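Local coordinates for protein putative transcriptional regulator (Methanosarcina mazei, PDB 3R0A) that is a putative transcriptional regulator that probably binds DNA through a winged helix-turn-helix domain and is found as a dimer, at residues N30-F35 and L48-L52. Sequence-based numbering, arbitrary orientation.
Sequences NVMKSF and LSKSL
The CA atoms of Val31 and Leu48 come within 8.2 Å of each other where helix 26-37 faces the C-terminal end of helix 45-51. No hydrogen bond crosses between the segments, and the contact is mostly apolar. Leu48 and Leu52, one helical turn apart, both reach toward helix 26-37. Leu48 CD2 meets the Phe35 ring obliquely, 3.7 Å from CE1 and 3.9 Å from CZ. The two side chains cross at about a right angle. With Phe35 CG anti to its own carbonyl carbon (chi1 -86°), the CE1 and CZ end of the ring is brought up to Leu48. Val31 CG1 lies in the plane of this ring, at its edge, and also faces Leu48 CD2 at 4.3 Å. The other Val31 methyl, CG2, touches Leu52 CD1 at 3.8 Å. Leu52 CD2 packs against the hydroxyl oxygen of Ser34, 3.4 Å from OG. Leu52 is also where the chain leaves the helix, although its N still bonds to Leu48 O at 2.9 Å. An alanine at Leu52 would lack CG and both methyls and would probably open a gap beside Val31 CG2 and Ser34 OG. The pairing joins two helices of a three-helix core consistent with a winged helix-turn-helix domain. Helix 56-68 completes this core: Val63 touches Phe35, and Val59 touches Leu48. Tyr88 and Ile90 of strand 84-90 also pack on Phe35, linking the core to the two-stranded wing.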
loop_
_atom_site.group_PDB
_atom_site.type_symbol
_atom_site.label_atom_id
_atom_site.label_comp_id
_atom_site.label_asym_id
_atom_site.label_seq_id
_atom_site.Cartn_x
_atom_site.Cartn_y
_atom_site.Cartn_z
ATOM N N ASN B 30 -17.855 -14.219 -3.948
ATOM C CA ASN B 30 -18.485 -15.522 -3.700
ATOM C C ASN B 30 -18.614 -16.401 -4.945
ATOM O O ASN B 30 -18.525 -17.615 -4.859
ATOM C CB ASN B 30 -19.843 -15.349 -3.036
ATOM C CG ASN B 30 -19.731 -15.180 -1.527
ATOM O OD1 ASN B 30 -20.677 -14.752 -0.870
ATOM N ND2 ASN B 30 -18.573 -15.522 -0.971
ATOM N N VAL B 31 -18.805 -15.784 -6.108
ATOM C CA VAL B 31 -18.723 -16.538 -7.362
ATOM C C VAL B 31 -17.281 -16.955 -7.627
ATOM O O VAL B 31 -17.038 -18.103 -7.943
ATOM C CB VAL B 31 -19.344 -15.789 -8.552
ATOM C CG1 VAL B 31 -18.816 -16.315 -9.872
ATOM C CG2 VAL B 31 -20.883 -15.834 -8.482
HETATM N N MSE B 32 -16.327 -16.041 -7.488
HETATM C CA MSE B 32 -14.928 -16.432 -7.649
HETATM C C MSE B 32 -14.567 -17.575 -6.690
HETATM O O MSE B 32 -13.859 -18.505 -7.103
HETATM C CB MSE B 32 -13.987 -15.262 -7.401
HETATM C CG MSE B 32 -12.506 -15.547 -7.688
HETATM SE SE MSE B 32 -11.572 -13.871 -7.395
HETATM C CE MSE B 32 -10.208 -14.007 -8.685
ATOM N N LYS B 33 -15.049 -17.488 -5.435
ATOM C CA LYS B 33 -14.771 -18.496 -4.383
ATOM C C LYS B 33 -15.333 -19.849 -4.833
ATOM O O LYS B 33 -14.661 -20.874 -4.691
ATOM C CB LYS B 33 -15.396 -18.143 -3.013
ATOM C CG LYS B 33 -15.006 -16.815 -2.363
ATOM C CD LYS B 33 -13.722 -16.848 -1.530
ATOM C CE LYS B 33 -13.980 -16.999 -0.022
ATOM N NZ LYS B 33 -15.064 -16.101 0.478
ATOM N N SER B 34 -16.554 -19.827 -5.382
ATOM C CA SER B 34 -17.197 -21.006 -5.941
ATOM C C SER B 34 -16.361 -21.765 -6.976
ATOM O O SER B 34 -16.359 -23.000 -6.999
ATOM C CB SER B 34 -18.525 -20.619 -6.567
ATOM O OG SER B 34 -19.590 -21.104 -5.773
ATOM N N PHE B 35 -15.686 -21.014 -7.844
ATOM C CA PHE B 35 -14.811 -21.593 -8.846
ATOM C C PHE B 35 -13.575 -22.143 -8.147
ATOM O O PHE B 35 -13.137 -23.263 -8.431
ATOM C CB PHE B 35 -14.396 -20.547 -9.879
ATOM C CG PHE B 35 -15.363 -20.377 -11.014
ATOM C CD1 PHE B 35 -16.245 -19.309 -11.039
ATOM C CD2 PHE B 35 -15.385 -21.277 -12.079
ATOM C CE1 PHE B 35 -17.135 -19.140 -12.125
ATOM C CE2 PHE B 35 -16.265 -21.110 -13.155
ATOM C CZ PHE B 35 -17.144 -20.050 -13.174
ATOM N N LEU B 48 -24.344 -22.817 -11.862
ATOM C CA LEU B 48 -23.798 -22.044 -10.767
ATOM C C LEU B 48 -24.887 -21.303 -10.020
ATOM O O LEU B 48 -24.792 -21.100 -8.804
ATOM C CB LEU B 48 -22.798 -21.045 -11.328
ATOM C CG LEU B 48 -21.589 -20.603 -10.524
ATOM C CD1 LEU B 48 -20.854 -21.783 -9.913
ATOM C CD2 LEU B 48 -20.702 -19.857 -11.488
ATOM N N SER B 49 -25.913 -20.889 -10.763
ATOM C CA SER B 49 -27.055 -20.181 -10.196
ATOM C C SER B 49 -27.814 -21.095 -9.243
ATOM O O SER B 49 -28.360 -20.645 -8.232
ATOM C CB SER B 49 -27.981 -19.694 -11.307
ATOM O OG SER B 49 -28.647 -18.510 -10.909
ATOM N N LYS B 50 -27.842 -22.381 -9.589
ATOM C CA LYS B 50 -28.431 -23.410 -8.742
ATOM C C LYS B 50 -27.484 -23.732 -7.589
ATOM O O LYS B 50 -27.934 -23.956 -6.454
ATOM C CB LYS B 50 -28.732 -24.682 -9.554
ATOM C CG LYS B 50 -29.711 -24.503 -10.729
ATOM C CD LYS B 50 -31.172 -24.449 -10.278
ATOM C CE LYS B 50 -32.124 -24.871 -11.410
ATOM N NZ LYS B 50 -33.564 -24.731 -11.006
ATOM N N SER B 51 -26.181 -23.740 -7.891
ATOM C CA SER B 51 -25.132 -24.117 -6.938
ATOM C C SER B 51 -25.118 -23.187 -5.732
ATOM O O SER B 51 -24.982 -23.635 -4.588
ATOM C CB SER B 51 -23.760 -24.119 -7.627
ATOM O OG SER B 51 -22.756 -24.712 -6.817
ATOM N N LEU B 52 -25.246 -21.891 -6.013
ATOM C CA LEU B 52 -25.422 -20.857 -5.006
ATOM C C LEU B 52 -26.917 -20.581 -4.962
ATOM O O LEU B 52 -27.693 -21.297 -5.597
ATOM C CB LEU B 52 -24.644 -19.597 -5.412
ATOM C CG LEU B 52 -23.142 -19.773 -5.709
ATOM C CD1 LEU B 52 -22.640 -18.767 -6.733
ATOM C CD2 LEU B 52 -22.324 -19.698 -4.431
#